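Local coordinates for protein prolyl endopeptidase (Myxococcus xanthus, PDB 2BKL) that probably cleaves oligopeptides after proline, and far less readily after alanine, as a serine endopeptidase of the S9A family, at residues 430-435 with 477-482; 446-451 with 525-530; 84-89 with 97-102; 70-75 with 401-406. All blocks are in the same frame, centred on the assembly; numbering follows the deposited sequence.

Interaction 1: residues 430-435 with 477-482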
loop_
_atom_site.group_PDB
_atom_site.type_symbol
_atom_site.label_atom_id
_atom_site.label_comp_id
_atom_site.label_asym_id
_atom_site.label_seq_id
_atom_site.Cartn_x
_atom_site.Cartn_y
_atom_site.Cartn_z
ATOM N N VAL A 430 22.597 -0.030 1.643
ATOM C CA VAL A 430 21.208 0.131 1.282
ATOM C C VAL A 430 21.075 0.156 -0.228
ATOM O O VAL A 430 21.827 0.890 -0.887
ATOM C CB VAL A 430 20.651 1.443 1.849
ATOM C CG1 VAL A 430 19.161 1.604 1.459
ATOM C CG2 VAL A 430 20.835 1.538 3.363
ATOM N N PRO A 431 20.174 -0.622 -0.820
ATOM C CA PRO A 431 19.957 -0.541 -2.267
ATOM C C PRO A 431 19.151 0.669 -2.693
ATOM O O PRO A 431 18.327 1.186 -1.931
ATOM C CB PRO A 431 19.175 -1.789 -2.610
ATOM C CG PRO A 431 19.093 -2.595 -1.333
ATOM C CD PRO A 431 19.305 -1.636 -0.193
ATOM N N MET A 432 19.387 1.112 -3.915
ATOM C CA MET A 432 18.603 2.177 -4.530
ATOM C C MET A 432 18.545 1.958 -6.030
ATOM O O MET A 432 19.571 1.624 -6.660
ATOM C CB MET A 432 19.193 3.557 -4.198
ATOM C CG MET A 432 18.449 4.688 -4.851
ATOM S SD MET A 432 18.802 6.313 -4.076
ATOM C CE MET A 432 20.543 6.410 -4.174
ATOM N N PHE A 433 17.367 2.126 -6.628
ATOM C CA PHE A 433 17.208 2.197 -8.077
ATOM C C PHE A 433 17.324 3.622 -8.558
ATOM O O PHE A 433 16.802 4.538 -7.930
ATOM C CB PHE A 433 15.848 1.642 -8.508
ATOM C CG PHE A 433 15.594 0.212 -8.141
ATOM C CD1 PHE A 433 16.250 -0.815 -8.807
ATOM C CD2 PHE A 433 14.655 -0.121 -7.158
ATOM C CE1 PHE A 433 16.006 -2.153 -8.483
ATOM C CE2 PHE A 433 14.390 -1.447 -6.869
ATOM C CZ PHE A 433 15.056 -2.448 -7.503
ATOM N N VAL A 434 18.019 3.822 -9.675
ATOM C CA VAL A 434 18.179 5.139 -10.268
ATOM C C VAL A 434 17.806 5.052 -11.728
ATOM O O VAL A 434 18.373 4.246 -12.474
ATOM C CB VAL A 434 19.599 5.713 -10.077
ATOM C CG1 VAL A 434 19.629 7.165 -10.558
ATOM C CG2 VAL A 434 20.039 5.642 -8.621
ATOM N N VAL A 435 16.851 5.870 -12.146
ATOM C CA VAL A 435 16.272 5.785 -13.491
ATOM C C VAL A 435 16.457 7.119 -14.190
ATOM O O VAL A 435 16.220 8.189 -13.628
ATOM C CB VAL A 435 14.742 5.456 -13.420
ATOM C CG1 VAL A 435 14.194 5.192 -14.807
ATOM C CG2 VAL A 435 14.471 4.264 -12.470
ATOM N N VAL A 477 16.153 12.780 -13.066
ATOM C CA VAL A 477 16.513 11.487 -12.478
ATOM C C VAL A 477 15.436 11.131 -11.482
ATOM O O VAL A 477 14.967 11.992 -10.730
ATOM C CB VAL A 477 17.865 11.589 -11.780
ATOM C CG1 VAL A 477 18.227 10.315 -10.966
ATOM C CG2 VAL A 477 18.973 11.950 -12.805
ATOM N N TYR A 478 15.037 9.877 -11.506
ATOM C CA TYR A 478 14.087 9.326 -10.528
ATOM C C TYR A 478 14.798 8.251 -9.754
ATOM O O TYR A 478 15.360 7.320 -10.346
ATOM C CB TYR A 478 12.872 8.732 -11.232
ATOM C CG TYR A 478 11.837 8.106 -10.321
ATOM C CD1 TYR A 478 11.151 8.868 -9.398
ATOM C CD2 TYR A 478 11.522 6.763 -10.432
ATOM C CE1 TYR A 478 10.175 8.292 -8.572
ATOM C CE2 TYR A 478 10.556 6.184 -9.630
ATOM C CZ TYR A 478 9.899 6.957 -8.703
ATOM O OH TYR A 478 8.907 6.397 -7.878
ATOM N N ALA A 479 14.794 8.346 -8.425
ATOM C CA ALA A 479 15.499 7.391 -7.580
ATOM C C ALA A 479 14.558 6.857 -6.531
ATOM O O ALA A 479 13.731 7.607 -6.002
ATOM C CB ALA A 479 16.701 8.067 -6.913
ATOM N N VAL A 480 14.672 5.569 -6.229
ATOM C CA VAL A 480 13.821 4.885 -5.257
ATOM C C VAL A 480 14.745 4.099 -4.305
ATOM O O VAL A 480 15.439 3.181 -4.734
ATOM C CB VAL A 480 12.809 3.925 -5.955
ATOM C CG1 VAL A 480 11.895 3.293 -4.915
ATOM C CG2 VAL A 480 11.998 4.681 -7.018
ATOM N N ALA A 481 14.754 4.476 -3.029
ATOM C CA ALA A 481 15.634 3.845 -2.044
ATOM C C ALA A 481 14.925 2.741 -1.304
ATOM O O ALA A 481 13.759 2.926 -0.885
ATOM C CB ALA A 481 16.175 4.877 -1.087
ATOM N N ASN A 482 15.601 1.618 -1.085
ATOM C CA ASN A 482 15.060 0.463 -0.371
ATOM C C ASN A 482 15.475 0.545 1.098
ATOM O O ASN A 482 16.211 -0.292 1.634
ATOM C CB ASN A 482 15.555 -0.838 -1.007
ATOM C CG ASN A 482 15.061 -1.023 -2.406
ATOM O OD1 ASN A 482 15.791 -0.791 -3.360
ATOM N ND2 ASN A 482 13.821 -1.464 -2.540
#

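Interaction 2: residues 446-451 with 525-530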
loop_
_atom_site.group_PDB
_atom_site.type_symbol
_atom_site.label_atom_id
_atom_site.label_comp_id
_atom_site.label_asym_id
_atom_site.label_seq_id
_atom_site.Cartn_x
_atom_site.Cartn_y
_atom_site.Cartn_z
ATOM N N ALA A 446 21.236 17.597 -12.654
ATOM C CA ALA A 446 19.945 17.085 -13.097
ATOM C C ALA A 446 18.875 17.262 -12.019
ATOM O O ALA A 446 19.127 16.954 -10.854
ATOM C CB ALA A 446 20.068 15.604 -13.437
ATOM N N PRO A 447 17.682 17.694 -12.391
ATOM C CA PRO A 447 16.569 17.729 -11.440
ATOM C C PRO A 447 16.324 16.273 -11.044
ATOM O O PRO A 447 16.196 15.409 -11.912
ATOM C CB PRO A 447 15.395 18.264 -12.264
ATOM C CG PRO A 447 15.881 18.564 -13.557
ATOM C CD PRO A 447 17.281 18.105 -13.745
ATOM N N THR A 448 16.244 16.011 -9.758
ATOM C CA THR A 448 16.137 14.655 -9.265
ATOM C C THR A 448 15.007 14.544 -8.277
ATOM O O THR A 448 14.809 15.432 -7.477
ATOM C CB THR A 448 17.489 14.280 -8.620
ATOM O OG1 THR A 448 18.493 14.282 -9.641
ATOM C CG2 THR A 448 17.509 12.872 -8.011
ATOM N N LEU A 449 14.273 13.451 -8.366
ATOM C CA LEU A 449 13.173 13.150 -7.464
ATOM C C LEU A 449 13.484 11.817 -6.788
ATOM O O LEU A 449 13.615 10.798 -7.454
ATOM C CB LEU A 449 11.867 13.052 -8.229
ATOM C CG LEU A 449 10.598 12.702 -7.455
ATOM C CD1 LEU A 449 10.293 13.703 -6.421
ATOM C CD2 LEU A 449 9.450 12.607 -8.461
ATOM N N LEU A 450 13.596 11.836 -5.479
ATOM C CA LEU A 450 13.993 10.698 -4.655
ATOM C C LEU A 450 12.782 10.284 -3.814
ATOM O O LEU A 450 12.225 11.103 -3.066
ATOM C CB LEU A 450 15.174 11.080 -3.749
ATOM C CG LEU A 450 15.502 10.127 -2.598
ATOM C CD1 LEU A 450 15.899 8.727 -3.122
ATOM C CD2 LEU A 450 16.566 10.708 -1.726
ATOM N N TYR A 451 12.393 9.037 -3.975
ATOM C CA TYR A 451 11.209 8.457 -3.359
ATOM C C TYR A 451 11.605 7.371 -2.355
ATOM O O TYR A 451 12.527 6.579 -2.585
ATOM C CB TYR A 451 10.363 7.834 -4.474
ATOM C CG TYR A 451 9.096 7.107 -4.098
ATOM C CD1 TYR A 451 8.154 7.714 -3.310
ATOM C CD2 TYR A 451 8.798 5.868 -4.647
ATOM C CE1 TYR A 451 6.942 7.077 -2.997
ATOM C CE2 TYR A 451 7.595 5.225 -4.359
ATOM C CZ TYR A 451 6.705 5.837 -3.482
ATOM O OH TYR A 451 5.486 5.248 -3.121
ATOM N N LYS A 525 19.878 21.952 -4.353
ATOM C CA LYS A 525 18.851 22.864 -4.890
ATOM C C LYS A 525 18.108 22.305 -6.094
ATOM O O LYS A 525 17.116 22.899 -6.576
ATOM C CB LYS A 525 19.431 24.256 -5.234
ATOM C CG LYS A 525 20.295 24.312 -6.486
ATOM C CD LYS A 525 20.925 25.722 -6.699
ATOM C CE LYS A 525 21.975 26.093 -5.637
ATOM N NZ LYS A 525 23.011 27.059 -6.147
ATOM N N ARG A 526 18.569 21.158 -6.593
ATOM C CA ARG A 526 17.930 20.483 -7.693
ATOM C C ARG A 526 17.342 19.127 -7.272
ATOM O O ARG A 526 16.920 18.339 -8.129
ATOM C CB ARG A 526 18.964 20.254 -8.791
ATOM C CG ARG A 526 19.521 21.540 -9.385
ATOM C CD ARG A 526 18.571 22.166 -10.383
ATOM N NE ARG A 526 18.792 21.583 -11.696
ATOM C CZ ARG A 526 18.183 21.965 -12.816
ATOM N NH1 ARG A 526 17.215 22.861 -12.790
ATOM N NH2 ARG A 526 18.522 21.406 -13.967
ATOM N N LEU A 527 17.278 18.870 -5.969
ATOM C CA LEU A 527 16.799 17.596 -5.443
ATOM C C LEU A 527 15.473 17.750 -4.732
ATOM O O LEU A 527 15.349 18.540 -3.808
ATOM C CB LEU A 527 17.836 17.011 -4.470
ATOM C CG LEU A 527 17.467 15.699 -3.758
ATOM C CD1 LEU A 527 17.260 14.594 -4.758
ATOM C CD2 LEU A 527 18.500 15.318 -2.720
ATOM N N ALA A 528 14.513 16.947 -5.141
ATOM C CA ALA A 528 13.210 16.847 -4.462
ATOM C C ALA A 528 13.047 15.456 -3.855
ATOM O O ALA A 528 13.552 14.456 -4.378
ATOM C CB ALA A 528 12.091 17.116 -5.443
ATOM N N ILE A 529 12.307 15.399 -2.755
ATOM C CA ILE A 529 11.894 14.145 -2.146
ATOM C C ILE A 529 10.397 14.038 -2.111
ATOM O O ILE A 529 9.686 15.032 -1.971
ATOM C CB ILE A 529 12.496 13.957 -0.754
ATOM C CG1 ILE A 529 12.210 15.131 0.196
ATOM C CG2 ILE A 529 13.986 13.664 -0.872
ATOM C CD1 ILE A 529 12.654 14.900 1.607
ATOM N N TYR A 530 9.914 12.810 -2.246
ATOM C CA TYR A 530 8.493 12.484 -2.267
ATOM C C TYR A 530 8.241 11.280 -1.373
ATOM O O TYR A 530 8.971 10.294 -1.430
ATOM C CB TYR A 530 7.966 12.142 -3.691
ATOM C CG TYR A 530 6.473 11.752 -3.697
ATOM C CD1 TYR A 530 6.053 10.475 -3.285
ATOM C CD2 TYR A 530 5.493 12.648 -4.004
ATOM C CE1 TYR A 530 4.710 10.126 -3.234
ATOM C CE2 TYR A 530 4.143 12.291 -3.985
ATOM C CZ TYR A 530 3.766 11.052 -3.578
ATOM O OH TYR A 530 2.408 10.729 -3.563
#

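Interaction 3: residues 84-89 with 97-102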
loop_
_atom_site.group_PDB
_atom_site.type_symbol
_atom_site.label_atom_id
_atom_site.label_comp_id
_atom_site.label_asym_id
_atom_site.label_seq_id
_atom_site.Cartn_x
_atom_site.Cartn_y
_atom_site.Cartn_z
ATOM N N TYR A 84 -12.409 -10.588 -14.760
ATOM C CA TYR A 84 -11.210 -9.771 -14.864
ATOM C C TYR A 84 -11.598 -8.315 -15.063
ATOM O O TYR A 84 -12.687 -8.013 -15.577
ATOM C CB TYR A 84 -10.296 -10.280 -16.021
ATOM C CG TYR A 84 -11.080 -10.428 -17.302
ATOM C CD1 TYR A 84 -11.751 -11.602 -17.576
ATOM C CD2 TYR A 84 -11.231 -9.363 -18.185
ATOM C CE1 TYR A 84 -12.519 -11.741 -18.693
ATOM C CE2 TYR A 84 -12.000 -9.501 -19.316
ATOM C CZ TYR A 84 -12.651 -10.687 -19.557
ATOM O OH TYR A 84 -13.429 -10.871 -20.670
ATOM N N VAL A 85 -10.733 -7.430 -14.614
ATOM C CA VAL A 85 -10.937 -6.006 -14.752
ATOM C C VAL A 85 -10.205 -5.464 -15.984
ATOM O O VAL A 85 -9.075 -5.870 -16.274
ATOM C CB VAL A 85 -10.480 -5.319 -13.473
ATOM C CG1 VAL A 85 -10.445 -3.829 -13.624
ATOM C CG2 VAL A 85 -11.422 -5.700 -12.322
ATOM N N ARG A 86 -10.835 -4.528 -16.698
ATOM C CA ARG A 86 -10.192 -3.806 -17.782
ATOM C C ARG A 86 -10.195 -2.323 -17.504
ATOM O O ARG A 86 -11.108 -1.803 -16.877
ATOM C CB ARG A 86 -10.938 -3.981 -19.102
ATOM C CG ARG A 86 -10.900 -5.378 -19.728
ATOM C CD ARG A 86 -11.478 -5.392 -21.135
ATOM N NE ARG A 86 -11.494 -6.691 -21.798
ATOM C CZ ARG A 86 -10.479 -7.219 -22.465
ATOM N NH1 ARG A 86 -9.318 -6.591 -22.533
ATOM N NH2 ARG A 86 -10.618 -8.411 -23.036
ATOM N N THR A 87 -9.186 -1.629 -18.007
ATOM C CA THR A 87 -9.319 -0.201 -18.217
ATOM C C THR A 87 -9.488 0.051 -19.709
ATOM O O THR A 87 -9.000 -0.700 -20.549
ATOM C CB THR A 87 -8.109 0.600 -17.723
ATOM O OG1 THR A 87 -6.905 0.181 -18.403
ATOM C CG2 THR A 87 -7.860 0.393 -16.228
ATOM N N HIS A 88 -10.162 1.149 -20.012
ATOM C CA HIS A 88 -10.367 1.634 -21.385
ATOM C C HIS A 88 -9.883 3.087 -21.467
ATOM O O HIS A 88 -9.809 3.800 -20.458
ATOM C CB HIS A 88 -11.854 1.570 -21.793
ATOM C CG HIS A 88 -12.458 0.198 -21.758
ATOM N ND1 HIS A 88 -11.948 -0.859 -22.475
ATOM C CD2 HIS A 88 -13.547 -0.277 -21.114
ATOM C CE1 HIS A 88 -12.689 -1.935 -22.258
ATOM N NE2 HIS A 88 -13.662 -1.612 -21.427
ATOM N N LYS A 89 -9.559 3.544 -22.667
ATOM C CA LYS A 89 -9.002 4.884 -22.845
ATOM C C LYS A 89 -10.036 5.972 -22.672
ATOM O O LYS A 89 -9.663 7.144 -22.579
ATOM C CB LYS A 89 -8.331 5.025 -24.210
ATOM C CG LYS A 89 -7.082 4.213 -24.342
ATOM C CD LYS A 89 -6.221 4.704 -25.479
ATOM C CE LYS A 89 -5.031 3.807 -25.679
ATOM N NZ LYS A 89 -4.074 4.444 -26.614
ATOM N N TYR A 97 -15.401 -7.356 -15.967
ATOM C CA TYR A 97 -15.984 -8.153 -17.029
ATOM C C TYR A 97 -16.000 -9.626 -16.680
ATOM O O TYR A 97 -15.220 -10.096 -15.846
ATOM C CB TYR A 97 -15.110 -8.012 -18.288
ATOM C CG TYR A 97 -15.265 -6.692 -18.986
ATOM C CD1 TYR A 97 -14.555 -5.590 -18.584
ATOM C CD2 TYR A 97 -16.141 -6.560 -20.059
ATOM C CE1 TYR A 97 -14.706 -4.374 -19.232
ATOM C CE2 TYR A 97 -16.304 -5.342 -20.702
ATOM C CZ TYR A 97 -15.569 -4.268 -20.277
ATOM O OH TYR A 97 -15.733 -3.055 -20.912
ATOM N N TRP A 98 -16.837 -10.377 -17.374
ATOM C CA TRP A 98 -16.778 -11.821 -17.358
ATOM C C TRP A 98 -17.022 -12.396 -18.746
ATOM O O TRP A 98 -17.580 -11.734 -19.631
ATOM C CB TRP A 98 -17.761 -12.433 -16.338
ATOM C CG TRP A 98 -19.191 -12.415 -16.780
ATOM C CD1 TRP A 98 -20.039 -11.355 -16.754
ATOM C CD2 TRP A 98 -19.947 -13.516 -17.283
ATOM N NE1 TRP A 98 -21.267 -11.711 -17.245
ATOM C CE2 TRP A 98 -21.247 -13.042 -17.556
ATOM C CE3 TRP A 98 -19.664 -14.856 -17.531
ATOM C CZ2 TRP A 98 -22.252 -13.864 -18.066
ATOM C CZ3 TRP A 98 -20.671 -15.675 -18.036
ATOM C CH2 TRP A 98 -21.943 -15.175 -18.290
ATOM N N ARG A 99 -16.588 -13.638 -18.925
ATOM C CA ARG A 99 -16.903 -14.391 -20.115
ATOM C C ARG A 99 -17.001 -15.867 -19.802
ATOM O O ARG A 99 -16.390 -16.375 -18.828
ATOM C CB ARG A 99 -15.872 -14.160 -21.214
ATOM C CG ARG A 99 -14.477 -14.617 -20.887
ATOM C CD ARG A 99 -13.519 -14.554 -22.080
ATOM N NE ARG A 99 -13.188 -13.185 -22.419
ATOM C CZ ARG A 99 -12.582 -12.809 -23.533
ATOM N NH1 ARG A 99 -12.241 -13.703 -24.449
ATOM N NH2 ARG A 99 -12.327 -11.519 -23.740
ATOM N N GLN A 100 -17.767 -16.557 -20.638
ATOM C CA GLN A 100 -17.918 -17.990 -20.545
ATOM C C GLN A 100 -16.884 -18.645 -21.438
ATOM O O GLN A 100 -16.949 -18.527 -22.670
ATOM C CB GLN A 100 -19.310 -18.386 -21.000
ATOM C CG GLN A 100 -19.573 -19.878 -20.819
ATOM C CD GLN A 100 -19.938 -20.190 -19.385
ATOM O OE1 GLN A 100 -20.832 -19.569 -18.843
ATOM N NE2 GLN A 100 -19.227 -21.130 -18.769
ATOM N N GLY A 101 -15.942 -19.353 -20.841
ATOM C CA GLY A 101 -14.860 -19.968 -21.585
ATOM C C GLY A 101 -13.802 -18.976 -22.026
ATOM O O GLY A 101 -13.975 -17.752 -21.973
ATOM N N GLU A 102 -12.697 -19.521 -22.503
ATOM C CA GLU A 102 -11.508 -18.737 -22.788
ATOM C C GLU A 102 -11.752 -17.710 -23.897
ATOM O O GLU A 102 -11.175 -16.619 -23.862
ATOM C CB GLU A 102 -10.352 -19.667 -23.157
ATOM C CG GLU A 102 -8.977 -19.092 -22.891
ATOM C CD GLU A 102 -7.887 -19.926 -23.535
ATOM O OE1 GLU A 102 -7.447 -19.574 -24.658
ATOM O OE2 GLU A 102 -7.486 -20.946 -22.923
#

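Interaction 4: residues 70-75 with 401-406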
loop_
_atom_site.group_PDB
_atom_site.type_symbol
_atom_site.label_atom_id
_atom_site.label_comp_id
_atom_site.label_asym_id
_atom_site.label_seq_id
_atom_site.Cartn_x
_atom_site.Cartn_y
_atom_site.Cartn_z
ATOM N N ASP A 70 -5.530 1.013 -22.273
ATOM C CA ASP A 70 -6.208 -0.260 -22.434
ATOM C C ASP A 70 -5.379 -1.253 -21.658
ATOM O O ASP A 70 -4.214 -1.475 -21.979
ATOM C CB ASP A 70 -6.229 -0.684 -23.901
ATOM C CG ASP A 70 -7.097 0.182 -24.724
ATOM O OD1 ASP A 70 -8.293 0.319 -24.383
ATOM O OD2 ASP A 70 -6.666 0.813 -25.721
ATOM N N SER A 71 -5.948 -1.835 -20.621
ATOM C CA SER A 71 -5.261 -2.839 -19.858
ATOM C C SER A 71 -6.266 -3.897 -19.427
ATOM O O SER A 71 -7.489 -3.696 -19.478
ATOM C CB SER A 71 -4.603 -2.216 -18.642
ATOM O OG SER A 71 -5.543 -1.904 -17.620
ATOM N N VAL A 72 -5.729 -5.050 -19.075
ATOM C CA VAL A 72 -6.531 -6.136 -18.498
ATOM C C VAL A 72 -5.770 -6.767 -17.336
ATOM O O VAL A 72 -4.523 -6.902 -17.419
ATOM C CB VAL A 72 -6.904 -7.186 -19.547
ATOM C CG1 VAL A 72 -5.681 -7.902 -20.073
ATOM C CG2 VAL A 72 -7.912 -8.195 -18.970
ATOM N N SER A 73 -6.492 -7.125 -16.266
ATOM C CA SER A 73 -5.958 -7.784 -15.046
ATOM C C SER A 73 -5.808 -9.277 -15.302
ATOM O O SER A 73 -6.390 -9.814 -16.224
ATOM C CB SER A 73 -6.898 -7.601 -13.803
ATOM O OG SER A 73 -8.069 -8.501 -13.756
ATOM N N THR A 74 -5.045 -9.955 -14.449
ATOM C CA THR A 74 -5.090 -11.417 -14.445
ATOM C C THR A 74 -6.508 -11.911 -14.167
ATOM O O THR A 74 -7.232 -11.295 -13.372
ATOM C CB THR A 74 -4.145 -12.054 -13.401
ATOM O OG1 THR A 74 -4.398 -11.551 -12.096
ATOM C CG2 THR A 74 -2.708 -11.689 -13.669
ATOM N N PRO A 75 -6.900 -13.019 -14.784
ATOM C CA PRO A 75 -8.274 -13.503 -14.633
ATOM C C PRO A 75 -8.484 -14.410 -13.424
ATOM O O PRO A 75 -7.599 -15.185 -13.038
ATOM C CB PRO A 75 -8.499 -14.273 -15.927
ATOM C CG PRO A 75 -7.142 -14.750 -16.332
ATOM C CD PRO A 75 -6.147 -13.822 -15.762
ATOM N N GLU A 401 3.719 -18.051 -22.072
ATOM C CA GLU A 401 3.292 -17.270 -23.243
ATOM C C GLU A 401 2.876 -15.893 -22.764
ATOM O O GLU A 401 2.216 -15.795 -21.736
ATOM C CB GLU A 401 2.043 -17.895 -23.896
ATOM C CG GLU A 401 2.132 -19.362 -24.269
ATOM C CD GLU A 401 0.807 -19.903 -24.785
ATOM O OE1 GLU A 401 0.351 -19.451 -25.867
ATOM O OE2 GLU A 401 0.211 -20.767 -24.113
ATOM N N LEU A 402 3.205 -14.845 -23.516
ATOM C CA LEU A 402 2.627 -13.533 -23.260
ATOM C C LEU A 402 1.121 -13.579 -23.460
ATOM O O LEU A 402 0.610 -14.025 -24.502
ATOM C CB LEU A 402 3.264 -12.478 -24.154
ATOM C CG LEU A 402 2.769 -11.047 -23.926
ATOM C CD1 LEU A 402 3.299 -10.502 -22.605
ATOM C CD2 LEU A 402 3.210 -10.189 -25.096
ATOM N N TRP A 403 0.395 -13.114 -22.464
ATOM C CA TRP A 403 -1.046 -13.123 -22.462
ATOM C C TRP A 403 -1.624 -11.717 -22.670
ATOM O O TRP A 403 -2.649 -11.572 -23.321
ATOM C CB TRP A 403 -1.538 -13.731 -21.155
ATOM C CG TRP A 403 -3.021 -13.965 -21.037
ATOM C CD1 TRP A 403 -3.727 -15.004 -21.577
ATOM C CD2 TRP A 403 -3.958 -13.199 -20.286
ATOM N NE1 TRP A 403 -5.050 -14.910 -21.228
ATOM C CE2 TRP A 403 -5.226 -13.804 -20.444
ATOM C CE3 TRP A 403 -3.871 -12.026 -19.525
ATOM C CZ2 TRP A 403 -6.379 -13.298 -19.843
ATOM C CZ3 TRP A 403 -5.012 -11.534 -18.918
ATOM C CH2 TRP A 403 -6.256 -12.166 -19.088
ATOM N N ALA A 404 -1.015 -10.708 -22.049
ATOM C CA ALA A 404 -1.437 -9.321 -22.217
ATOM C C ALA A 404 -0.258 -8.410 -22.021
ATOM O O ALA A 404 0.655 -8.738 -21.306
ATOM C CB ALA A 404 -2.536 -8.970 -21.209
ATOM N N LYS A 405 -0.289 -7.254 -22.682
ATOM C CA LYS A 405 0.734 -6.234 -22.556
ATOM C C LYS A 405 0.056 -4.890 -22.696
ATOM O O LYS A 405 -0.744 -4.710 -23.613
ATOM C CB LYS A 405 1.763 -6.439 -23.679
ATOM C CG LYS A 405 2.861 -5.419 -23.787
ATOM C CD LYS A 405 3.967 -5.878 -24.764
ATOM C CE LYS A 405 3.563 -5.722 -26.231
ATOM N NZ LYS A 405 4.172 -4.508 -26.900
ATOM N N VAL A 406 0.344 -3.958 -21.788
ATOM C CA VAL A 406 -0.162 -2.580 -21.899
ATOM C C VAL A 406 0.673 -1.796 -22.900
ATOM O O VAL A 406 1.892 -1.687 -22.759
ATOM C CB VAL A 406 -0.145 -1.852 -20.538
ATOM C CG1 VAL A 406 -0.748 -0.489 -20.699
ATOM C CG2 VAL A 406 -0.928 -2.637 -19.491
#

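Interaction 1: residues 430-435 with 477-482
Asn-482 crosses the ring of Pro-431 at about a right angle, its OD1 lying 3.6 Å from Pro-431 CB, while its backbone N donates a nearly straight bond to Pro-431 O (171° at the hydrogen). The phenyl ring of Phe-433 approaches the same amide obliquely, the two planes 77° apart, with CE2 3.8 Å from Asn-482 OD1. On the other face of the sheet Met-432 reaches across the strand pair: CG is anti to the backbone N (chi1 178°), and a bend at chi3 leaves SD 3.9 Å from Ala-479 CB. Further along that face the methyls Val-434 CG1 and Val-477 CG1 are pressed to 3.5 Å, tighter than a usual carbon contact. Asn-482 ND2 is bound by Glu-488 and by the carbonyl of Met-460, so an alanine at this position would probably leave both acceptors without their donor and open a gap beside Pro-431 and Phe-433. Between these side chains run the paired backbone bonds of Phe-433 with Val-480 and of Val-435 with Tyr-478. Strand 477-481 runs antiparallel to 429-437 and parallel to 448-451, an arrangement characteristic of the start of the alpha/beta-hydrolase sheet.

Interaction 2: residues 446-451 with 525-530
The rings of Tyr-451 and Tyr-530 run side by side in the same direction, their planes 53° apart and their centroids separated by 5.7 Å. They meet along one flank, where Tyr-451 CD1 comes within 3.5 Å of Tyr-530 CD1. Tyr-530 O also lies at the edge of the Tyr-451 ring, near its plane, 3.3 Å from CD1. At the other end of the two strands the guanidinium of Arg-526 has Pro-447 CG over one face, offset toward the rim, and its NH2 is 3.5 Å from Pro-447 CD. Bends at chi2 and chi3 (-79° and -86°) curl the arginine chain so that it lies alongside the proline; NE binds the carbonyl of Asn-445 and NH1 that of Leu-675, which should fix the plane. Between these flat groups, Leu-449 CD1 packs 3.9 Å from Tyr-530 CB, and on the reverse face Thr-448 CG2 touches Leu-527 CD1 at 3.7 Å. The strands are joined in parallel register by four backbone bonds, beginning with Thr-448 N to Arg-526 O and ending with Tyr-530 N to Leu-450 O. Strand 448-451 lies between 477-481 and 527-532, and the latter has 552-556 on its other side. Helix 657-674 covers the face that carries Leu-449, Ala-528 and Tyr-530, through Leu-667, Tyr-668 and Leu-671.

Interaction 3: residues 84-89 with 97-102
Tyr-97 spans the hairpin from one tyrosine to a histidine. Its CB sits 3.6 Å from Tyr-84 CE2, and with CG anti to the carbonyl carbon (chi1 -75°) the ring runs out along the partner strand. CD1 and CE1 pass beneath the aliphatic part of Arg-86, whose extended chain crosses at about a right angle: CG is 3.8 Å from Tyr-97 CD1, and CD stands over the ring face in a CH-pi contact, 4.2 Å from the centroid. At the tip, Tyr-97 OH shares a short 2.6 Å hydrogen bond with His-88 NE2. The two rings arrive from opposite directions and meet rim to rim, nearly perpendicular. Tyr-84 in turn points its hydroxyl at Arg-99, where NE donates to OH at 2.9 Å, with the oxygen in the guanidinium plane. The NH2 groups of Arg-86 and Arg-99 approach to 3.6 Å, yet both form salt bridges to Glu-106 OE1, which also bonds Tyr-84 OH; this shared carboxylate probably offsets the closeness of the two cations. Backbone bonds in both directions join Tyr-84 and Tyr-97, and the ladder goes on through Arg-86 with Ile-95 toward the turn. The pair forms the middle of a four-stranded antiparallel sheet, 71-78, 81-87, 95-100 and 107-110, the form of a beta-propeller blade.

Interaction 4: residues 70-75 with 401-406
Val-72 CG1 touches two residues of strand 400-405, lying 3.5 Å from Ala-404 CB and 3.9 Å from Trp-403 CZ3. The indole comes across Val-72 at about a right angle and offers its six-membered ring to Pro-75, which approaches from the opposite direction with CD 3.7 Å from Trp-403 CH2. Ser-73 O lies at the indole edge, near its plane. At the other end Val-406 CG2 touches Ser-71 CB at 3.8 Å. No hydrogen bond links the segments. With CG anti to the backbone N (chi1 -173°), Trp-403 extends from strand 400-405 toward Pro-75, and Tyr-378 meets its ring edge-to-face. With an alanine here Pro-75 and Val-72 would probably face a gap, and Tyr-378 would be likely to lose its edge-to-face partner. Behind it, Trp-403 and Ala-404 both face Ile-390 in a classic beta bulge. The contact thus brings together the first and last blades of the beta-propeller through side-chain packing.

Overall arrangement
Interactions 3 and 4 belong to the N-terminal propeller, interactions 1 and 2 to the hydrolase sheet. Along the chain, interaction 4 spans most of the propeller, joining strand 71-78 to strand 400-405, and interaction 3 falls within that span; their centres are 10 Å apart, and strands 71-78 and 81-87 are neighbours in one blade. Interactions 1 and 2 come later and their segments alternate along the chain; strands 429-437, 477-481, 448-451 and 527-532 lie side by side in one mixed sheet, and the centres of the two interactions are 11 Å apart. Between the two groups the centres are 27 to 39 Å apart. The packed seam between the first and last blades and the sheet leading to the probable nucleophile elbow thus lie in different domains, with no direct contact between these segments.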